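Local structure of integral membrane indolylacetylinositol arabinosyltransferase EmbC (Mycolicibacterium smegmatis, 7BVE) at residues 864-878 and 895-909. The protein is a membrane-embedded arabinosyltransferase that probably polymerises arabinose into arabinan of the mycobacterial cell wall. Numbering follows the deposited sequence.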
loop_
_atom_site.group_PDB
_atom_site.type_symbol
_atom_site.label_atom_id
_atom_site.label_comp_id
_atom_site.label_asym_id
_atom_site.label_seq_id
_atom_site.Cartn_x
_atom_site.Cartn_y
_atom_site.Cartn_z
ATOM N N VAL A 864 16.013 -39.656 10.199
ATOM C CA VAL A 864 16.217 -38.554 9.266
ATOM C C VAL A 864 16.843 -39.078 7.980
ATOM O O VAL A 864 17.824 -39.826 8.019
ATOM C CB VAL A 864 17.101 -37.442 9.876
ATOM C CG1 VAL A 864 17.218 -36.285 8.923
ATOM C CG2 VAL A 864 16.551 -36.948 11.180
ATOM N N VAL A 865 16.264 -38.696 6.838
ATOM C CA VAL A 865 16.935 -38.781 5.547
ATOM C C VAL A 865 17.070 -37.366 5.009
ATOM O O VAL A 865 16.289 -36.481 5.369
ATOM C CB VAL A 865 16.193 -39.684 4.536
ATOM C CG1 VAL A 865 16.006 -41.071 5.097
ATOM C CG2 VAL A 865 14.867 -39.098 4.127
ATOM N N SER A 866 18.082 -37.143 4.183
ATOM C CA SER A 866 18.287 -35.856 3.537
ATOM C C SER A 866 17.820 -35.942 2.092
ATOM O O SER A 866 17.988 -36.974 1.440
ATOM C CB SER A 866 19.755 -35.451 3.584
ATOM O OG SER A 866 20.208 -35.332 4.913
ATOM N N ALA A 867 17.243 -34.860 1.588
ATOM C CA ALA A 867 16.651 -34.916 0.265
ATOM C C ALA A 867 16.677 -33.545 -0.384
ATOM O O ALA A 867 16.553 -32.522 0.289
ATOM C CB ALA A 867 15.220 -35.436 0.333
ATOM N N ALA A 868 16.829 -33.537 -1.704
ATOM C CA ALA A 868 16.791 -32.329 -2.510
ATOM C C ALA A 868 15.674 -32.429 -3.541
ATOM O O ALA A 868 15.021 -33.463 -3.694
ATOM C CB ALA A 868 18.132 -32.085 -3.207
ATOM N N GLY A 869 15.447 -31.329 -4.245
ATOM C CA GLY A 869 14.496 -31.334 -5.334
ATOM C C GLY A 869 13.070 -31.068 -4.920
ATOM O O GLY A 869 12.714 -31.247 -3.755
ATOM N N ARG A 870 12.246 -30.644 -5.871
ATOM C CA ARG A 870 10.850 -30.323 -5.611
ATOM C C ARG A 870 9.996 -31.569 -5.791
ATOM O O ARG A 870 10.027 -32.194 -6.853
ATOM C CB ARG A 870 10.395 -29.214 -6.554
ATOM C CG ARG A 870 8.971 -28.745 -6.356
ATOM C CD ARG A 870 8.660 -27.610 -7.321
ATOM N NE ARG A 870 7.283 -27.138 -7.223
ATOM C CZ ARG A 870 6.774 -26.165 -7.973
ATOM N NH1 ARG A 870 7.528 -25.561 -8.879
ATOM N NH2 ARG A 870 5.511 -25.796 -7.818
ATOM N N PHE A 871 9.234 -31.929 -4.759
ATOM C CA PHE A 871 8.357 -33.092 -4.820
ATOM C C PHE A 871 7.217 -32.920 -3.822
ATOM O O PHE A 871 7.173 -31.955 -3.058
ATOM C CB PHE A 871 9.141 -34.392 -4.598
ATOM C CG PHE A 871 9.858 -34.478 -3.277
ATOM C CD1 PHE A 871 11.151 -34.001 -3.141
ATOM C CD2 PHE A 871 9.266 -35.093 -2.190
ATOM C CE1 PHE A 871 11.820 -34.097 -1.936
ATOM C CE2 PHE A 871 9.926 -35.189 -0.987
ATOM C CZ PHE A 871 11.207 -34.692 -0.862
ATOM N N ASP A 872 6.292 -33.876 -3.839
ATOM C CA ASP A 872 5.019 -33.777 -3.143
ATOM C C ASP A 872 5.147 -34.428 -1.761
ATOM O O ASP A 872 6.236 -34.809 -1.331
ATOM C CB ASP A 872 3.927 -34.420 -4.010
ATOM C CG ASP A 872 2.535 -33.879 -3.722
ATOM O OD1 ASP A 872 2.393 -33.034 -2.816
ATOM O OD2 ASP A 872 1.586 -34.293 -4.422
ATOM N N GLN A 873 4.021 -34.562 -1.057
ATOM C CA GLN A 873 4.060 -34.983 0.343
ATOM C C GLN A 873 4.347 -36.476 0.475
ATOM O O GLN A 873 5.283 -36.880 1.176
ATOM C CB GLN A 873 2.738 -34.620 1.025
ATOM C CG GLN A 873 2.738 -34.715 2.553
ATOM C CD GLN A 873 2.334 -36.081 3.075
ATOM O OE1 GLN A 873 1.560 -36.800 2.442
ATOM N NE2 GLN A 873 2.855 -36.446 4.241
ATOM N N GLY A 874 3.544 -37.313 -0.173
ATOM C CA GLY A 874 3.655 -38.749 0.007
ATOM C C GLY A 874 4.510 -39.451 -1.026
ATOM O O GLY A 874 4.250 -40.608 -1.371
ATOM N N GLU A 875 5.549 -38.765 -1.512
ATOM C CA GLU A 875 6.442 -39.341 -2.556
ATOM C C GLU A 875 7.446 -40.317 -1.928
ATOM O O GLU A 875 7.640 -41.410 -2.498
ATOM C CB GLU A 875 7.165 -38.224 -3.312
ATOM C CG GLU A 875 6.233 -37.141 -3.825
ATOM C CD GLU A 875 6.186 -37.012 -5.338
ATOM O OE1 GLU A 875 7.228 -36.673 -5.934
ATOM O OE2 GLU A 875 5.108 -37.251 -5.917
ATOM N N VAL A 876 8.055 -39.930 -0.804
ATOM C CA VAL A 876 9.057 -40.742 -0.124
ATOM C C VAL A 876 8.422 -41.346 1.118
ATOM O O VAL A 876 7.776 -40.639 1.898
ATOM C CB VAL A 876 10.291 -39.901 0.245
ATOM C CG1 VAL A 876 11.379 -40.777 0.832
ATOM C CG2 VAL A 876 10.793 -39.131 -0.954
ATOM N N GLU A 877 8.582 -42.657 1.298
ATOM C CA GLU A 877 7.972 -43.350 2.423
ATOM C C GLU A 877 8.978 -44.304 3.047
ATOM O O GLU A 877 10.042 -44.569 2.489
ATOM C CB GLU A 877 6.724 -44.131 2.002
ATOM C CG GLU A 877 5.584 -43.264 1.509
ATOM C CD GLU A 877 4.373 -44.070 1.126
ATOM O OE1 GLU A 877 4.446 -45.313 1.197
ATOM O OE2 GLU A 877 3.354 -43.460 0.738
ATOM N N VAL A 878 8.626 -44.815 4.221
ATOM C CA VAL A 878 9.410 -45.820 4.927
ATOM C C VAL A 878 8.585 -47.095 4.928
ATOM O O VAL A 878 7.356 -47.035 4.997
ATOM C CB VAL A 878 9.749 -45.363 6.367
ATOM C CG1 VAL A 878 10.625 -46.368 7.106
ATOM C CG2 VAL A 878 10.437 -44.040 6.341
ATOM N N ILE A 895 4.966 -45.279 6.800
ATOM C CA ILE A 895 4.819 -43.907 7.273
ATOM C C ILE A 895 5.446 -42.966 6.260
ATOM O O ILE A 895 6.246 -43.372 5.414
ATOM C CB ILE A 895 5.452 -43.658 8.660
ATOM C CG1 ILE A 895 6.903 -44.153 8.685
ATOM C CG2 ILE A 895 4.575 -44.212 9.770
ATOM C CD1 ILE A 895 7.685 -43.721 9.901
ATOM N N THR A 896 5.095 -41.694 6.370
ATOM C CA THR A 896 5.516 -40.681 5.420
ATOM C C THR A 896 6.327 -39.611 6.141
ATOM O O THR A 896 5.996 -39.206 7.257
ATOM C CB THR A 896 4.294 -40.061 4.743
ATOM O OG1 THR A 896 3.464 -41.105 4.225
ATOM C CG2 THR A 896 4.705 -39.175 3.587
ATOM N N PHE A 897 7.406 -39.164 5.506
ATOM C CA PHE A 897 8.185 -38.067 6.049
ATOM C C PHE A 897 7.445 -36.747 5.908
ATOM O O PHE A 897 6.646 -36.551 4.988
ATOM C CB PHE A 897 9.533 -37.948 5.355
ATOM C CG PHE A 897 10.478 -39.034 5.696
ATOM C CD1 PHE A 897 11.048 -39.086 6.948
ATOM C CD2 PHE A 897 10.847 -39.966 4.759
ATOM C CE1 PHE A 897 11.934 -40.071 7.277
ATOM C CE2 PHE A 897 11.743 -40.949 5.079
ATOM C CZ PHE A 897 12.287 -40.999 6.347
ATOM N N GLY A 898 7.729 -35.835 6.828
ATOM C CA GLY A 898 7.278 -34.466 6.693
ATOM C C GLY A 898 8.463 -33.564 6.437
ATOM O O GLY A 898 9.602 -33.958 6.695
ATOM N N ASP A 899 8.223 -32.353 5.942
ATOM C CA ASP A 899 9.318 -31.503 5.504
ATOM C C ASP A 899 9.094 -30.052 5.887
ATOM O O ASP A 899 7.959 -29.584 6.004
ATOM C CB ASP A 899 9.534 -31.584 3.984
ATOM C CG ASP A 899 8.282 -31.278 3.182
ATOM O OD1 ASP A 899 7.177 -31.186 3.754
ATOM O OD2 ASP A 899 8.412 -31.118 1.954
ATOM N N VAL A 900 10.239 -29.481 6.241
ATOM C CA VAL A 900 10.466 -28.063 6.617
ATOM C C VAL A 900 11.621 -27.678 5.703
ATOM O O VAL A 900 12.599 -28.417 5.708
ATOM C CB VAL A 900 10.902 -27.952 8.092
ATOM C CG1 VAL A 900 11.427 -26.583 8.449
ATOM C CG2 VAL A 900 9.823 -28.364 9.050
ATOM N N GLY A 901 11.494 -26.630 4.902
ATOM C CA GLY A 901 12.646 -26.295 4.059
ATOM C C GLY A 901 12.251 -25.520 2.829
ATOM O O GLY A 901 11.084 -25.562 2.449
ATOM N N ALA A 902 13.223 -24.981 2.128
ATOM C CA ALA A 902 12.961 -24.276 0.913
ATOM C C ALA A 902 13.389 -25.225 -0.176
ATOM O O ALA A 902 14.481 -25.779 -0.128
ATOM C CB ALA A 902 13.778 -23.017 0.868
ATOM N N ALA A 903 12.532 -25.411 -1.165
ATOM C CA ALA A 903 12.818 -26.333 -2.235
ATOM C C ALA A 903 13.212 -25.622 -3.504
ATOM O O ALA A 903 12.517 -24.715 -3.951
ATOM C CB ALA A 903 11.609 -27.204 -2.472
ATOM N N PRO A 904 14.328 -26.031 -4.096
ATOM C CA PRO A 904 14.650 -27.435 -4.124
ATOM C C PRO A 904 15.891 -27.857 -3.379
ATOM O O PRO A 904 16.324 -28.980 -3.606
ATOM C CB PRO A 904 14.929 -27.630 -5.569
ATOM C CG PRO A 904 15.595 -26.357 -6.003
ATOM C CD PRO A 904 15.130 -25.279 -5.067
ATOM N N ALA A 905 16.446 -27.035 -2.507
ATOM C CA ALA A 905 17.702 -27.355 -1.866
ATOM C C ALA A 905 17.763 -28.420 -0.850
ATOM O O ALA A 905 16.768 -28.748 -0.233
ATOM C CB ALA A 905 18.280 -26.116 -1.311
ATOM N N TRP A 906 18.947 -28.978 -0.655
ATOM C CA TRP A 906 19.006 -30.044 0.370
ATOM C C TRP A 906 18.311 -29.650 1.672
ATOM O O TRP A 906 18.458 -28.546 2.108
ATOM C CB TRP A 906 20.450 -30.430 0.640
ATOM C CG TRP A 906 21.197 -31.042 -0.495
ATOM C CD1 TRP A 906 22.003 -30.397 -1.375
ATOM C CD2 TRP A 906 21.279 -32.432 -0.834
ATOM N NE1 TRP A 906 22.573 -31.285 -2.239
ATOM C CE2 TRP A 906 22.136 -32.537 -1.936
ATOM C CE3 TRP A 906 20.714 -33.596 -0.318
ATOM C CZ2 TRP A 906 22.442 -33.752 -2.524
ATOM C CZ3 TRP A 906 21.002 -34.799 -0.904
ATOM C CH2 TRP A 906 21.845 -34.868 -2.000
ATOM N N ARG A 907 17.579 -30.598 2.247
ATOM C CA ARG A 907 16.863 -30.407 3.497
ATOM C C ARG A 907 16.794 -31.744 4.227
ATOM O O ARG A 907 17.234 -32.769 3.706
ATOM C CB ARG A 907 15.454 -29.871 3.234
ATOM C CG ARG A 907 14.774 -30.482 2.021
ATOM C CD ARG A 907 13.617 -29.617 1.544
ATOM N NE ARG A 907 12.966 -30.178 0.364
ATOM C CZ ARG A 907 11.735 -29.865 -0.031
ATOM N NH1 ARG A 907 11.223 -30.424 -1.118
ATOM N NH2 ARG A 907 11.017 -28.993 0.664
ATOM N N ASN A 908 16.241 -31.730 5.433
ATOM C CA ASN A 908 16.121 -32.940 6.232
ATOM C C ASN A 908 14.661 -33.352 6.296
ATOM O O ASN A 908 13.802 -32.550 6.669
ATOM C CB ASN A 908 16.660 -32.726 7.642
ATOM C CG ASN A 908 18.168 -32.689 7.696
ATOM O OD1 ASN A 908 18.843 -33.560 7.163
ATOM N ND2 ASN A 908 18.706 -31.661 8.328
ATOM N N LEU A 909 14.385 -34.594 5.919
ATOM C CA LEU A 909 13.068 -35.192 6.065
ATOM C C LEU A 909 13.073 -36.009 7.344
ATOM O O LEU A 909 14.010 -36.770 7.587
ATOM C CB LEU A 909 12.737 -36.090 4.876
ATOM C CG LEU A 909 12.719 -35.529 3.459
ATOM C CD1 LEU A 909 12.449 -36.656 2.496
ATOM C CD2 LEU A 909 11.689 -34.461 3.315
#
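Val865 and Phe897 meet nearly at a right angle: the methyl CG2 of Val865 sits over one face of the Phe897 ring, offset toward its rim, in a CH-pi contact 4.1 Å from the ring centroid. Val876 CG1 approaches the edge of the same ring, and Val878 CG2 packs 3.6 Å from Phe897 CZ. Leu909, paired with Val865, adds its CB to Val865 CG2 and leans CD1 against Ala867 CB; farther out, the same CD1 lies at the edge of the Phe871 ring, near CZ. Phe871 reaches this point because CG stands between the backbone N and the carbonyl carbon (chi1 60°), which turns its ring in toward Leu909 and Arg907. Arg907 extends from CG to NE, and its NH1 gives a hydrogen bond to Gly869 O at 3.1 Å. That bond is bent (138°), with the oxygen out of the guanidinium plane. Ala903 CB lies over the rim of one guanidinium face. On the face turned away from Val865 and Leu909, Ser866 OG donates to Asn908 OD1 at 3.2 Å, an oxygen that also receives a weak bond from Arg944. Ala868 CB rests over the five-membered ring of Trp906, and Gly869 N bonds to the carbonyl O of Pro904, which follows a cis peptide. Paired backbone bonds at Val865–Leu909 and Ala867–Arg907 join the strands. Leu925 and Ile923 of strand 922-928 touch Val865 and Val878. The apolar side chains are thus enclosed between two strand pairs of a curled antiparallel sheet, consistent with a galactose-binding-domain-like fold in the EmbC C-terminal domain.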